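Putative polysaccharide biosynthesis protein with aminopeptidase-like domain (Clostridium acetobutylicum, PDB 3K9T) binds one zinc ion per subunit and probably acts in the biosynthesis of modified polysaccharides, and is not expected to have peptidase activity despite its aminopeptidase-like domain. Local coordinates at residues C30-G35 and K69-K74; E354-Y359 and K402-D407. All coordinates share one frame; numbering follows the deposited sequence.

Contact 1: residues C30-G35 and K69-K74; sequences CRSITG and KEWNIK
Thr34 and Gly35, at the end of the loop 30-35, lie against the strand beginning near Glu70, with the CA atoms of Thr34 and Glu70 5.4 Å apart, while the chains diverge toward Cys30 and Ile73. A single direct hydrogen bond joins the two segments: Trp71 N donates to Thr34 OG1 over 2.9 Å, with an angle of 162° at the hydrogen. With chi1 at 66°, OG1 sits between the backbone N and the carbonyl carbon of Thr34 and faces the strand. The same oxygen is hydrogen-bonded to Tyr99 OH, which also bonds Lys69 O, so one tyrosine hydroxyl serves both segments. Trp71 reaches past Thr34 to the middle of the loop. Its benzene edge meets Ser32 almost in the ring plane, Trp71 CE3 lying 3.7 Å from Ser32 CB. The polar atoms of this pair are held from outside, Trp71 NE1 by Ser100 O and Ser32 OG by Ser98 OG. Farther along, Cys30 SG makes an apolar contact with Ile73 CG2 at 3.9 Å and approaches the tryptophan ring more loosely. Gly35, the N-cap residue of helix 36-45, lies close against the strand, its CA 3.3 Å from Trp71 O, a tight backbone approach. Asn72 ND2 donates to Glu70 OE2 over 2.9 Å, nearly in its own amide plane. This pair also grips the helix start, Asn72 OD1 accepting from Asn36 N and Glu70 OE2 forming a salt bridge with Arg39. The aminopeptidase-like region is thus joined to the insert by apolar contacts at Cys30 and a polar network at Thr34 and the start of helix 36-45, in which Arg39 probably stabilises the negative charge of Glu70.

Contact 2: residues E354-Y359 and K402-D407; sequences ENNRTY and KNSLLD
Asn356 and Arg357 each accept a backbone N-H from the first turn of helix 405-412. Leu406 N donates to Asn356 OD1 over 3.0 Å, tilted 27° from the carbonyl plane, and Leu405 N donates to Arg357 O at the same length but nearly along the C=O axis. Asn356 CG is anti to its backbone N (chi1 -171°), which carries the amide across Leu406 CB, 3.3 Å from Asn356 OD1. Leu405 extends the other way: its CD1 is 3.5 Å from Asn355 O, and Leu405 CD2 meets the edge of the Tyr359 ring, 3.9 Å from Tyr359 CD2. The contact lies at the start of the permutated winged helix-turn-helix region, where the chain leaving helix 336-355 through an inverse gamma turn at Asn356 enters strand 358-361. Ser404 and Asp407 form a capping box: Asp407 N donates to Ser404 OG, and Ser404 N to Asp407 OD2. A water links Ser404 OG to Asn356 ND2, which also bonds Glu271; two others join Asn403 O to the backbone of Tyr359. Ala423 of helix 416-428 packs on both Tyr359 and Leu405; Ile275 of helix 271-282 touches Leu406.

The contacts lie on opposite sides of the chain's centre, their own centres about 46 Å apart, and share no helix or strand. Both are partly buried. Contact 1 joins the aminopeptidase-like region to the insert, with the Ser32 side chain about 12 Å from the zinc ion; contact 2 is away from the metal, where the aminopeptidase-like region passes into the C-terminal winged helix-turn-helix. Each involves a helix start. In contact 1 a strand N-H meets a loop hydroxyl beside it, and Arg39, outside the segments, adds a salt bridge to Glu70; in contact 2 first-turn N-H groups meet a side-chain and a backbone oxygen, supplemented by bridging waters and an apolar Leu405-Tyr359 contact.

Contact 1: residues C30-G35 and K69-K74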
loop_
_atom_site.group_PDB
_atom_site.type_symbol
_atom_site.label_atom_id
_atom_site.label_comp_id
_atom_site.label_asym_id
_atom_site.label_seq_id
_atom_site.Cartn_x
_atom_site.Cartn_y
_atom_site.Cartn_z
ATOM N N CYS A 30 39.264 -7.186 -29.396
ATOM C CA CYS A 30 38.989 -5.781 -29.215
ATOM C C CYS A 30 37.673 -5.327 -29.887
ATOM O O CYS A 30 37.653 -4.823 -31.016
ATOM C CB CYS A 30 40.146 -4.976 -29.762
ATOM S SG CYS A 30 40.054 -3.225 -29.317
ATOM N N ARG A 31 36.563 -5.509 -29.178
ATOM C CA ARG A 31 35.285 -4.962 -29.619
ATOM C C ARG A 31 35.205 -3.440 -29.410
ATOM O O ARG A 31 35.872 -2.864 -28.587
ATOM C CB ARG A 31 34.148 -5.618 -28.842
ATOM C CG ARG A 31 33.899 -7.058 -29.187
ATOM C CD ARG A 31 33.211 -7.825 -28.073
ATOM N NE ARG A 31 34.142 -8.055 -26.962
ATOM C CZ ARG A 31 34.954 -9.097 -26.862
ATOM N NH1 ARG A 31 34.954 -10.057 -27.791
ATOM N NH2 ARG A 31 35.775 -9.184 -25.832
ATOM N N SER A 32 34.364 -2.811 -30.195
ATOM C CA SER A 32 33.949 -1.431 -29.991
ATOM C C SER A 32 32.493 -1.406 -30.530
ATOM O O SER A 32 31.904 -2.475 -30.773
ATOM C CB SER A 32 34.872 -0.460 -30.738
ATOM O OG SER A 32 34.505 0.893 -30.513
ATOM N N ILE A 33 31.916 -0.222 -30.732
ATOM C CA ILE A 33 30.561 -0.143 -31.284
ATOM C C ILE A 33 30.480 -0.555 -32.760
ATOM O O ILE A 33 29.401 -0.759 -33.285
ATOM C CB ILE A 33 29.907 1.218 -31.070
ATOM C CG1 ILE A 33 30.749 2.360 -31.620
ATOM C CG2 ILE A 33 29.652 1.441 -29.583
ATOM C CD1 ILE A 33 29.892 3.665 -31.728
ATOM N N THR A 34 31.631 -0.611 -33.424
ATOM C CA THR A 34 31.751 -1.060 -34.795
ATOM C C THR A 34 33.076 -1.806 -34.877
ATOM O O THR A 34 33.822 -1.828 -33.911
ATOM C CB THR A 34 31.755 0.114 -35.820
ATOM O OG1 THR A 34 32.942 0.905 -35.649
ATOM C CG2 THR A 34 30.513 0.974 -35.668
ATOM N N GLY A 35 33.347 -2.452 -36.003
ATOM C CA GLY A 35 34.686 -2.984 -36.257
ATOM C C GLY A 35 34.855 -4.479 -36.416
ATOM O O GLY A 35 33.929 -5.266 -36.157
ATOM N N LYS A 69 31.034 6.349 -38.128
ATOM C CA LYS A 69 32.115 5.764 -38.901
ATOM C C LYS A 69 32.568 4.486 -38.220
ATOM O O LYS A 69 32.362 4.280 -37.015
ATOM C CB LYS A 69 33.307 6.712 -39.026
ATOM C CG LYS A 69 32.999 7.920 -39.895
ATOM C CD LYS A 69 34.207 8.790 -40.244
ATOM C CE LYS A 69 33.754 9.956 -41.124
ATOM N NZ LYS A 69 34.525 10.046 -42.391
ATOM N N GLU A 70 33.178 3.617 -39.015
ATOM C CA GLU A 70 33.668 2.370 -38.509
ATOM C C GLU A 70 35.085 2.568 -38.019
ATOM O O GLU A 70 35.898 3.214 -38.691
ATOM C CB GLU A 70 33.609 1.294 -39.606
ATOM C CG GLU A 70 34.206 -0.023 -39.148
ATOM C CD GLU A 70 34.081 -1.134 -40.152
ATOM O OE1 GLU A 70 33.138 -1.134 -40.992
ATOM O OE2 GLU A 70 34.932 -2.038 -40.063
ATOM N N TRP A 71 35.380 1.973 -36.866
ATOM C CA TRP A 71 36.702 2.059 -36.232
ATOM C C TRP A 71 37.362 0.689 -36.209
ATOM O O TRP A 71 36.694 -0.332 -35.942
ATOM C CB TRP A 71 36.572 2.579 -34.792
ATOM C CG TRP A 71 37.870 2.794 -34.079
ATOM C CD1 TRP A 71 38.812 3.741 -34.371
ATOM C CD2 TRP A 71 38.379 2.060 -32.963
ATOM N NE1 TRP A 71 39.875 3.640 -33.507
ATOM C CE2 TRP A 71 39.631 2.616 -32.631
ATOM C CE3 TRP A 71 37.898 0.988 -32.205
ATOM C CZ2 TRP A 71 40.407 2.135 -31.575
ATOM C CZ3 TRP A 71 38.665 0.522 -31.139
ATOM C CH2 TRP A 71 39.902 1.098 -30.834
ATOM N N ASN A 72 38.673 0.678 -36.470
ATOM C CA ASN A 72 39.482 -0.541 -36.411
ATOM C C ASN A 72 40.858 -0.255 -35.853
ATOM O O ASN A 72 41.309 0.882 -35.920
ATOM C CB ASN A 72 39.591 -1.178 -37.779
ATOM C CG ASN A 72 38.358 -1.964 -38.123
ATOM O OD1 ASN A 72 38.112 -3.041 -37.545
ATOM N ND2 ASN A 72 37.543 -1.424 -39.038
ATOM N N ILE A 73 41.527 -1.272 -35.309
ATOM C CA ILE A 73 42.838 -1.057 -34.711
ATOM C C ILE A 73 43.705 -2.288 -34.907
ATOM O O ILE A 73 43.248 -3.395 -34.673
ATOM C CB ILE A 73 42.701 -0.636 -33.197
ATOM C CG1 ILE A 73 44.066 -0.356 -32.541
ATOM C CG2 ILE A 73 41.924 -1.680 -32.390
ATOM C CD1 ILE A 73 43.988 0.604 -31.328
ATOM N N LYS A 74 44.940 -2.067 -35.382
ATOM C CA LYS A 74 45.963 -3.100 -35.566
ATOM C C LYS A 74 46.934 -3.139 -34.370
ATOM O O LYS A 74 47.267 -4.194 -33.841
ATOM C CB LYS A 74 46.763 -2.831 -36.847
ATOM C CG LYS A 74 45.966 -3.022 -38.133
ATOM C CD LYS A 74 46.728 -2.536 -39.379
ATOM C CE LYS A 74 45.752 -2.210 -40.535
ATOM N NZ LYS A 74 44.835 -1.038 -40.258
#

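Contact 2: residues E354-Y359 and K402-D407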
loop_
_atom_site.group_PDB
_atom_site.type_symbol
_atom_site.label_atom_id
_atom_site.label_comp_id
_atom_site.label_asym_id
_atom_site.label_seq_id
_atom_site.Cartn_x
_atom_site.Cartn_y
_atom_site.Cartn_z
ATOM N N GLU A 354 6.409 -19.540 -20.406
ATOM C CA GLU A 354 5.779 -20.520 -21.284
ATOM C C GLU A 354 4.575 -21.228 -20.669
ATOM O O GLU A 354 3.587 -21.458 -21.345
ATOM C CB GLU A 354 6.826 -21.561 -21.648
ATOM C CG GLU A 354 7.838 -21.078 -22.639
ATOM C CD GLU A 354 7.327 -21.129 -24.049
ATOM O OE1 GLU A 354 6.763 -22.175 -24.411
ATOM O OE2 GLU A 354 7.495 -20.126 -24.788
ATOM N N ASN A 355 4.673 -21.566 -19.380
ATOM C CA ASN A 355 3.620 -22.301 -18.671
ATOM C C ASN A 355 2.614 -21.474 -17.868
ATOM O O ASN A 355 1.848 -22.047 -17.092
ATOM C CB ASN A 355 4.250 -23.353 -17.740
ATOM C CG ASN A 355 4.968 -24.449 -18.504
ATOM O OD1 ASN A 355 4.364 -25.127 -19.322
ATOM N ND2 ASN A 355 6.270 -24.628 -18.232
ATOM N N ASN A 356 2.607 -20.155 -18.046
ATOM C CA ASN A 356 1.671 -19.278 -17.337
ATOM C C ASN A 356 0.305 -19.283 -18.005
ATOM O O ASN A 356 -0.129 -18.272 -18.546
ATOM C CB ASN A 356 2.189 -17.822 -17.264
ATOM C CG ASN A 356 1.337 -16.935 -16.345
ATOM O OD1 ASN A 356 0.713 -17.437 -15.423
ATOM N ND2 ASN A 356 1.325 -15.619 -16.588
ATOM N N ARG A 357 -0.409 -20.394 -17.903
ATOM C CA ARG A 357 -1.711 -20.502 -18.554
ATOM C C ARG A 357 -2.880 -19.938 -17.724
ATOM O O ARG A 357 -2.698 -19.540 -16.578
ATOM C CB ARG A 357 -1.932 -21.936 -18.982
ATOM C CG ARG A 357 -0.973 -22.320 -20.069
ATOM C CD ARG A 357 -0.973 -23.806 -20.374
ATOM N NE ARG A 357 0.263 -24.078 -21.087
ATOM C CZ ARG A 357 0.477 -23.760 -22.361
ATOM N NH1 ARG A 357 -0.473 -23.195 -23.110
ATOM N NH2 ARG A 357 1.657 -24.027 -22.898
ATOM N N THR A 358 -4.053 -19.812 -18.357
ATOM C CA THR A 358 -5.281 -19.467 -17.651
ATOM C C THR A 358 -6.282 -20.573 -17.898
ATOM O O THR A 358 -6.403 -21.047 -19.005
ATOM C CB THR A 358 -5.843 -18.125 -18.045
ATOM O OG1 THR A 358 -4.903 -17.119 -17.663
ATOM C CG2 THR A 358 -7.146 -17.870 -17.315
ATOM N N TYR A 359 -6.943 -21.013 -16.832
ATOM C CA TYR A 359 -7.872 -22.126 -16.896
ATOM C C TYR A 359 -9.237 -21.772 -16.325
ATOM O O TYR A 359 -9.412 -20.797 -15.592
ATOM C CB TYR A 359 -7.356 -23.321 -16.088
ATOM C CG TYR A 359 -6.076 -23.992 -16.552
ATOM C CD1 TYR A 359 -6.107 -25.051 -17.461
ATOM C CD2 TYR A 359 -4.844 -23.646 -16.002
ATOM C CE1 TYR A 359 -4.929 -25.713 -17.845
ATOM C CE2 TYR A 359 -3.662 -24.303 -16.379
ATOM C CZ TYR A 359 -3.713 -25.326 -17.300
ATOM O OH TYR A 359 -2.548 -25.953 -17.670
ATOM N N LYS A 402 -10.377 -15.721 -15.195
ATOM C CA LYS A 402 -9.672 -14.458 -15.136
ATOM C C LYS A 402 -8.287 -14.562 -14.496
ATOM O O LYS A 402 -7.468 -13.702 -14.697
ATOM C CB LYS A 402 -10.551 -13.439 -14.401
ATOM C CG LYS A 402 -11.770 -13.006 -15.252
ATOM C CD LYS A 402 -12.761 -12.100 -14.479
ATOM C CE LYS A 402 -14.083 -12.804 -14.169
ATOM N NZ LYS A 402 -14.740 -12.296 -12.930
ATOM N N ASN A 403 -8.028 -15.609 -13.722
ATOM C CA ASN A 403 -6.745 -15.746 -13.051
ATOM C C ASN A 403 -5.754 -16.698 -13.725
ATOM O O ASN A 403 -6.076 -17.839 -14.000
ATOM C CB ASN A 403 -6.955 -16.219 -11.631
ATOM C CG ASN A 403 -7.746 -15.240 -10.809
ATOM O OD1 ASN A 403 -7.291 -14.142 -10.456
ATOM N ND2 ASN A 403 -8.935 -15.642 -10.477
ATOM N N SER A 404 -4.536 -16.204 -13.937
ATOM C CA SER A 404 -3.426 -16.966 -14.511
ATOM C C SER A 404 -2.817 -17.787 -13.389
ATOM O O SER A 404 -3.070 -17.536 -12.221
ATOM C CB SER A 404 -2.352 -16.010 -15.081
ATOM O OG SER A 404 -1.681 -15.236 -14.053
ATOM N N LEU A 405 -2.003 -18.763 -13.738
ATOM C CA LEU A 405 -1.304 -19.545 -12.729
ATOM C C LEU A 405 -0.359 -18.665 -11.877
ATOM O O LEU A 405 -0.153 -18.933 -10.686
ATOM C CB LEU A 405 -0.508 -20.687 -13.385
ATOM C CG LEU A 405 -1.265 -21.779 -14.121
ATOM C CD1 LEU A 405 -0.301 -22.892 -14.458
ATOM C CD2 LEU A 405 -2.400 -22.317 -13.262
ATOM N N LEU A 406 0.200 -17.623 -12.497
ATOM C CA LEU A 406 1.088 -16.681 -11.820
ATOM C C LEU A 406 0.265 -15.910 -10.787
ATOM O O LEU A 406 0.723 -15.649 -9.657
ATOM C CB LEU A 406 1.753 -15.732 -12.831
ATOM C CG LEU A 406 2.892 -14.825 -12.344
ATOM C CD1 LEU A 406 4.015 -15.632 -11.779
ATOM C CD2 LEU A 406 3.377 -13.833 -13.452
ATOM N N ASP A 407 -0.966 -15.594 -11.160
ATOM C CA ASP A 407 -1.886 -14.924 -10.232
ATOM C C ASP A 407 -2.148 -15.775 -9.004
ATOM O O ASP A 407 -2.164 -15.282 -7.870
ATOM C CB ASP A 407 -3.216 -14.600 -10.918
ATOM C CG ASP A 407 -3.106 -13.465 -11.944
ATOM O OD1 ASP A 407 -2.172 -12.619 -11.875
ATOM O OD2 ASP A 407 -3.993 -13.415 -12.821
HETATM O O HOH W 1 -0.410 -13.271 -15.372
HETATM O O HOH W 2 -8.706 -18.528 -14.365
HETATM O O HOH W 3 -6.188 -20.596 -14.077
#